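Local structure of soluble inorganic pyrophosphatase (Toxoplasma gondii, 5WRT) at residues 168-173 / 177-182; 33-38 / 219-224; 174-177 / 183-186. The protein probably hydrolyses inorganic pyrophosphate to orthophosphate with magnesium as its cofactor. All blocks are in the same frame, centred on the assembly; numbering follows the deposited sequence.

Contact 1 of 3, residues 168-173 / 177-182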
# COMPACT_ATOMS: atom_id res chain seq x y z
N SER A 168 19.17 -16.59 9.55
CA SER A 168 19.54 -17.03 10.89
C SER A 168 19.31 -15.95 11.95
O SER A 168 19.27 -16.27 13.14
CB SER A 168 21.00 -17.47 10.92
OG SER A 168 21.86 -16.39 10.61
N GLN A 169 19.16 -14.69 11.54
CA GLN A 169 18.96 -13.59 12.47
C GLN A 169 17.50 -13.28 12.74
O GLN A 169 17.20 -12.56 13.70
CB GLN A 169 19.64 -12.33 11.93
CG GLN A 169 21.15 -12.32 12.08
CD GLN A 169 21.75 -11.00 11.65
OE1 GLN A 169 22.09 -10.81 10.48
NE2 GLN A 169 21.88 -10.07 12.59
N LEU A 170 16.59 -13.79 11.92
CA LEU A 170 15.16 -13.55 12.07
C LEU A 170 14.48 -14.81 12.58
O LEU A 170 14.50 -15.84 11.91
CB LEU A 170 14.54 -13.10 10.74
CG LEU A 170 15.11 -11.84 10.11
CD1 LEU A 170 14.48 -11.60 8.74
CD2 LEU A 170 14.90 -10.63 11.01
N ASN A 171 13.87 -14.72 13.77
CA ASN A 171 13.11 -15.84 14.32
C ASN A 171 11.73 -15.47 14.83
O ASN A 171 10.93 -16.37 15.08
CB ASN A 171 13.89 -16.52 15.45
CG ASN A 171 15.29 -16.93 15.04
OD1 ASN A 171 15.46 -17.81 14.20
ND2 ASN A 171 16.30 -16.30 15.63
N SER A 172 11.41 -14.18 14.97
CA SER A 172 10.07 -13.77 15.38
C SER A 172 9.81 -12.35 14.89
O SER A 172 10.67 -11.71 14.29
CB SER A 172 9.88 -13.88 16.89
OG SER A 172 8.50 -14.04 17.21
N VAL A 173 8.59 -11.88 15.15
CA VAL A 173 8.18 -10.53 14.77
C VAL A 173 9.16 -9.49 15.31
O VAL A 173 9.51 -8.52 14.63
CB VAL A 173 6.74 -10.25 15.25
CG1 VAL A 173 6.35 -8.81 14.95
CG2 VAL A 173 5.77 -11.23 14.61
N GLU A 177 10.81 -6.31 13.32
CA GLU A 177 10.68 -4.92 13.74
C GLU A 177 12.04 -4.28 14.01
O GLU A 177 12.21 -3.08 13.80
CB GLU A 177 9.79 -4.83 14.98
CG GLU A 177 8.32 -5.20 14.76
CD GLU A 177 7.51 -4.15 14.01
OE1 GLU A 177 6.28 -4.09 14.23
OE2 GLU A 177 8.08 -3.38 13.21
N ARG A 178 13.01 -5.08 14.48
CA ARG A 178 14.31 -4.54 14.84
C ARG A 178 15.21 -4.37 13.62
O ARG A 178 15.85 -3.32 13.45
CB ARG A 178 15.00 -5.45 15.86
CG ARG A 178 16.27 -4.87 16.46
CD ARG A 178 16.75 -5.67 17.67
NE ARG A 178 16.65 -7.11 17.46
CZ ARG A 178 17.57 -7.85 16.86
NH1 ARG A 178 18.68 -7.29 16.39
NH2 ARG A 178 17.39 -9.16 16.72
N LEU A 179 15.28 -5.38 12.76
CA LEU A 179 16.23 -5.40 11.66
C LEU A 179 15.63 -5.02 10.31
O LEU A 179 16.38 -4.87 9.34
CB LEU A 179 16.88 -6.79 11.54
CG LEU A 179 17.60 -7.31 12.79
CD1 LEU A 179 17.93 -8.78 12.62
CD2 LEU A 179 18.85 -6.50 13.06
N CYS A 180 14.30 -4.86 10.22
CA CYS A 180 13.62 -4.55 8.96
C CYS A 180 12.45 -3.60 9.27
O CYS A 180 11.29 -4.01 9.30
CB CYS A 180 13.12 -5.81 8.26
SG CYS A 180 14.34 -7.12 8.05
N ARG A 181 12.77 -2.33 9.50
CA ARG A 181 11.74 -1.37 9.88
C ARG A 181 10.75 -1.17 8.74
O ARG A 181 11.13 -1.08 7.57
CB ARG A 181 12.37 -0.04 10.27
CG ARG A 181 11.35 1.05 10.56
CD ARG A 181 11.39 1.50 12.01
NE ARG A 181 12.72 1.97 12.39
CZ ARG A 181 13.27 3.11 11.97
NH1 ARG A 181 12.59 3.91 11.16
NH2 ARG A 181 14.49 3.44 12.37
N GLY A 182 9.47 -1.11 9.10
CA GLY A 182 8.41 -0.90 8.14
C GLY A 182 7.90 -2.14 7.44
O GLY A 182 6.91 -2.04 6.70
O HOH W 1 18.84 -11.60 15.84

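Contact 2 of 3, residues 33-38 / 219-224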
# COMPACT_ATOMS: atom_id res chain seq x y z
N ILE A 33 3.53 -31.36 -3.44
CA ILE A 33 4.71 -30.80 -2.78
C ILE A 33 4.56 -30.96 -1.28
O ILE A 33 3.53 -30.55 -0.72
CB ILE A 33 4.93 -29.34 -3.18
CG1 ILE A 33 5.32 -29.25 -4.65
CG2 ILE A 33 6.01 -28.70 -2.31
CD1 ILE A 33 5.77 -27.89 -5.08
N PRO A 34 5.54 -31.54 -0.59
CA PRO A 34 5.43 -31.68 0.87
C PRO A 34 5.46 -30.32 1.54
O PRO A 34 6.19 -29.42 1.14
CB PRO A 34 6.65 -32.52 1.24
CG PRO A 34 7.63 -32.27 0.14
CD PRO A 34 6.80 -32.10 -1.10
N LEU A 35 4.62 -30.17 2.57
CA LEU A 35 4.62 -28.93 3.34
C LEU A 35 5.93 -28.73 4.08
O LEU A 35 6.44 -27.61 4.17
CB LEU A 35 3.44 -28.92 4.32
CG LEU A 35 3.40 -27.73 5.28
CD1 LEU A 35 3.35 -26.42 4.52
CD2 LEU A 35 2.22 -27.85 6.24
N PHE A 36 6.51 -29.81 4.61
CA PHE A 36 7.78 -29.76 5.31
C PHE A 36 8.88 -30.36 4.44
O PHE A 36 8.96 -31.59 4.30
CB PHE A 36 7.70 -30.51 6.65
CG PHE A 36 6.60 -30.02 7.55
CD1 PHE A 36 6.75 -28.85 8.27
CD2 PHE A 36 5.43 -30.75 7.69
CE1 PHE A 36 5.74 -28.40 9.10
CE2 PHE A 36 4.42 -30.31 8.53
CZ PHE A 36 4.58 -29.13 9.23
N PRO A 37 9.74 -29.54 3.83
CA PRO A 37 10.75 -30.10 2.92
C PRO A 37 11.75 -31.02 3.61
O PRO A 37 12.31 -31.90 2.94
CB PRO A 37 11.44 -28.85 2.35
CG PRO A 37 11.12 -27.75 3.31
CD PRO A 37 9.78 -28.07 3.88
N ASN A 38 11.98 -30.86 4.91
CA ASN A 38 12.83 -31.78 5.67
C ASN A 38 12.08 -32.37 6.86
O ASN A 38 12.67 -32.62 7.91
CB ASN A 38 14.11 -31.09 6.15
CG ASN A 38 14.73 -30.19 5.10
OD1 ASN A 38 14.65 -30.46 3.91
ND2 ASN A 38 15.36 -29.11 5.56
N ARG A 219 1.34 -22.67 14.54
CA ARG A 219 0.09 -23.38 14.81
C ARG A 219 -0.97 -23.07 13.76
O ARG A 219 -1.81 -23.93 13.46
CB ARG A 219 -0.42 -23.03 16.21
CG ARG A 219 0.35 -23.69 17.34
CD ARG A 219 -0.31 -23.40 18.68
NE ARG A 219 0.06 -22.10 19.22
CZ ARG A 219 1.17 -21.86 19.92
NH1 ARG A 219 2.02 -22.84 20.17
NH2 ARG A 219 1.42 -20.64 20.37
N VAL A 220 -0.97 -21.85 13.22
CA VAL A 220 -1.88 -21.52 12.13
C VAL A 220 -1.63 -22.44 10.93
O VAL A 220 -2.57 -22.97 10.33
CB VAL A 220 -1.75 -20.04 11.74
CG1 VAL A 220 -2.38 -19.77 10.38
CG2 VAL A 220 -2.38 -19.15 12.81
N VAL A 221 -0.36 -22.66 10.59
CA VAL A 221 -0.03 -23.52 9.46
C VAL A 221 -0.40 -24.97 9.77
O VAL A 221 -0.95 -25.67 8.91
CB VAL A 221 1.46 -23.38 9.10
CG1 VAL A 221 1.77 -24.17 7.83
CG2 VAL A 221 1.83 -21.92 8.92
N TYR A 222 -0.10 -25.45 10.98
CA TYR A 222 -0.45 -26.82 11.35
C TYR A 222 -1.94 -27.06 11.20
O TYR A 222 -2.36 -28.06 10.59
CB TYR A 222 -0.03 -27.11 12.80
CG TYR A 222 1.45 -27.06 13.08
CD1 TYR A 222 2.38 -27.52 12.16
CD2 TYR A 222 1.91 -26.58 14.30
CE1 TYR A 222 3.74 -27.48 12.44
CE2 TYR A 222 3.26 -26.53 14.59
CZ TYR A 222 4.17 -26.99 13.66
OH TYR A 222 5.50 -26.94 13.97
N ARG A 223 -2.77 -26.17 11.75
CA ARG A 223 -4.21 -26.36 11.70
C ARG A 223 -4.72 -26.42 10.27
O ARG A 223 -5.55 -27.27 9.93
CB ARG A 223 -4.92 -25.26 12.48
CG ARG A 223 -6.41 -25.48 12.64
CD ARG A 223 -7.03 -24.46 13.58
NE ARG A 223 -6.75 -23.09 13.16
CZ ARG A 223 -6.09 -22.21 13.89
NH1 ARG A 223 -5.63 -22.55 15.09
NH2 ARG A 223 -5.88 -20.98 13.43
N ALA A 224 -4.23 -25.52 9.41
CA ALA A 224 -4.61 -25.56 8.00
C ALA A 224 -4.10 -26.82 7.33
O ALA A 224 -4.75 -27.35 6.42
CB ALA A 224 -4.10 -24.32 7.28

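Contact 3 of 3, residues 174-177 / 183-186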
# COMPACT_ATOMS: atom_id res chain seq x y z
N ALA A 174 9.60 -9.67 16.56
CA ALA A 174 10.46 -8.68 17.19
C ALA A 174 11.76 -8.47 16.41
O ALA A 174 12.25 -7.34 16.29
CB ALA A 174 10.77 -9.09 18.63
N ASP A 175 12.32 -9.55 15.86
CA ASP A 175 13.52 -9.42 15.04
C ASP A 175 13.23 -8.64 13.76
O ASP A 175 14.07 -7.86 13.30
CB ASP A 175 14.11 -10.79 14.72
CG ASP A 175 14.53 -11.55 15.96
OD1 ASP A 175 14.97 -10.90 16.93
OD2 ASP A 175 14.43 -12.79 15.97
N VAL A 176 12.06 -8.85 13.16
CA VAL A 176 11.69 -8.12 11.95
C VAL A 176 11.54 -6.64 12.26
O VAL A 176 12.07 -5.78 11.54
CB VAL A 176 10.41 -8.71 11.34
CG1 VAL A 176 10.06 -7.99 10.05
CG2 VAL A 176 10.58 -10.20 11.09
N GLU A 177 10.81 -6.31 13.32
CA GLU A 177 10.68 -4.92 13.74
C GLU A 177 12.04 -4.28 14.01
O GLU A 177 12.21 -3.08 13.80
CB GLU A 177 9.79 -4.83 14.98
CG GLU A 177 8.32 -5.20 14.76
CD GLU A 177 7.51 -4.15 14.01
OE1 GLU A 177 6.28 -4.09 14.23
OE2 GLU A 177 8.08 -3.38 13.21
N VAL A 183 8.52 -3.30 7.65
CA VAL A 183 8.08 -4.50 6.95
C VAL A 183 6.75 -4.99 7.52
O VAL A 183 5.79 -5.22 6.78
CB VAL A 183 9.16 -5.59 7.02
CG1 VAL A 183 8.59 -6.93 6.58
CG2 VAL A 183 10.34 -5.21 6.13
N VAL A 184 6.69 -5.17 8.84
CA VAL A 184 5.44 -5.62 9.46
C VAL A 184 4.31 -4.62 9.26
O VAL A 184 3.23 -5.03 8.79
CB VAL A 184 5.67 -5.96 10.95
CG1 VAL A 184 4.35 -6.29 11.62
CG2 VAL A 184 6.63 -7.13 11.07
N PRO A 185 4.46 -3.32 9.57
CA PRO A 185 3.36 -2.39 9.29
C PRO A 185 3.10 -2.20 7.81
O PRO A 185 1.94 -1.98 7.42
CB PRO A 185 3.82 -1.09 9.96
CG PRO A 185 5.29 -1.18 9.99
CD PRO A 185 5.61 -2.63 10.20
N GLY A 186 4.13 -2.29 6.97
CA GLY A 186 3.90 -2.19 5.54
C GLY A 186 3.01 -3.31 5.02
O GLY A 186 2.14 -3.08 4.17
O HOH W 2 8.90 -4.51 10.78

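Contact 1 of 3, residues 168-173 / 177-182
The amide N of E177 donates to V173 O over 2.9 Å, with an N-H···O angle of 173° and the donor almost on the line of the carbonyl bond. It is the i to i+4 bond of the first turn of helix 173-179, a short surface helix of the pyrophosphatase domain that follows the loop after strand 152-161. S172 occupies the N-cap position, but its side chain makes no capping bond; instead the carboxylate of D175, inside the first turn, accepts from N171 N and, weakly, from S172 N. Further along, the loop and the end of the helix are joined by a water, which donates to Q169 O at 2.9 Å and accepts from R178 NH2 at 3.0 Å, lying in the plane of the guanidinium group at its edge. A salt bridge from R178 NH2 to D175 OD1 helps to fix that group in place.

Besides the water, L179 joins helix and loop: its CB points toward the loop, and its CD1 makes the close contacts. This methyl meets L170 CD2 at 3.9 Å, the two leucine side chains running antiparallel past one another, and Q169 CB at 4.0 Å, where the side chains are roughly perpendicular. L170 O and N171 OD1 both accept from K140 NZ, tying the loop to strand 136-149. Beyond the helix, R181 forms a salt bridge with E209 of the second subunit, and G182 O accepts from W193 NE1 of that subunit. At the start of the helix V173 and E177 project in the same direction, one beside the other. With CG beside its own backbone N (chi1 -67°), E177 places that methylene 3.5 Å from V173 O and 4.1 Å from V173 CG1.

Contact 2 of 3, residues 33-38 / 219-224
L35 and V221 bring their CA atoms closest, at 9.4 Å, where the irregular stretch 33-38 passes a turn of the helix 214-232. The loop has no repeating backbone bonds of its own; residues 219-224 are regular helix, with R223 N donating to R219 O at 3.0 Å. At this separation the backbones do not touch, and side chains alone span the gap. CB of L35 is directed toward the helix, and with CG anti to the backbone N (chi1 174°) its CD2 reaches V221 CG1 at 4.0 Å.

The C-terminal helix here packs against the beta-barrel core typical of family I pyrophosphatases: V221 also rests on F47 of strand 47-53 and L121 of strand 115-125, while L35 exchanges a backbone hydrogen bond with N48 and packs on F47. L35 and V221 thus share F47 as a partner.

Alongside, the rings of F36 and Y222 meet at their edges, each partner carbon lying near the plane of the other ring. F36 CZ comes to 3.7 Å from Y222 CE1 and 4.0 Å from Y222 CD1, with the two side chains crossing at about a right angle. One face of the F36 ring is covered by its neighbour L35, whose CG sits 4.2 Å above the ring plane, over its centre. The F36 ring also meets that of F47, their planes at about 45°, and Y222 packs on R40 and L45.

Contact 3 of 3, residues 174-177 / 183-186
V183, the first residue of helix 183-193, has its CB pointing toward helix 173-179, and its CG1 meets V176 CG1 at 3.9 Å, the one side chain lying athwart the other. The contact joins two consecutive short helices: 173-179 and 183-193 follow each other in sequence, and the brief linker 180-182 turns the chain so that the first turn of the second helix packs against the first. I126, in the loop after strand 115-125, touches both V176 and V183, and W193 of the second subunit packs on V183.

V184 follows, its CG2 3.7 Å from V176 CG1, so that this one methyl of V176, anti to the backbone N (chi1 -178°), serves both valines. The rest of the V184 side chain lies beside the carboxylate of E177, with E177 OE1 3.8 Å from V184 CB. The amide of V184, in the first helical turn, has no acceptor one turn back in its own helix; it donates instead to a water at 3.0 Å, and that water in turn donates to E177 OE2 at 2.8 Å. The acid thus lies near the start of the second helix, where the helix dipole would probably stabilise its negative charge.

P185 carries no amide hydrogen, which suits a first helical turn, and E189 of the second subunit packs on it. The P185 ring and the E177 side chain approach each other head-on. The bend of the E177 chain at chi2 (-74°) carries the carboxylate across to this helix, where OE2 lies 4.0 Å from P185 CD.

Contacts 1 and 3 form one continuous patch, their centres about 6 Å apart. They share helix 173-179 and E177, and they touch directly: L170 CD2 lies 3.7 Å from D175 O, and V173 CG1 lies 4.2 Å from V184 CG2. Both also reach the second subunit. Contact 2 stands apart, its centre about 22 Å from that of contact 1 and 23 Å from that of contact 3; along the chain, the loop it closes encloses both. Contacts 1 and 3 lie away from the metal site, whereas in contact 2 the V221 side chain is about 12 Å from a bound magnesium ion and about 10 Å from the side chain of D122, a metal ligand together with D117 and D154.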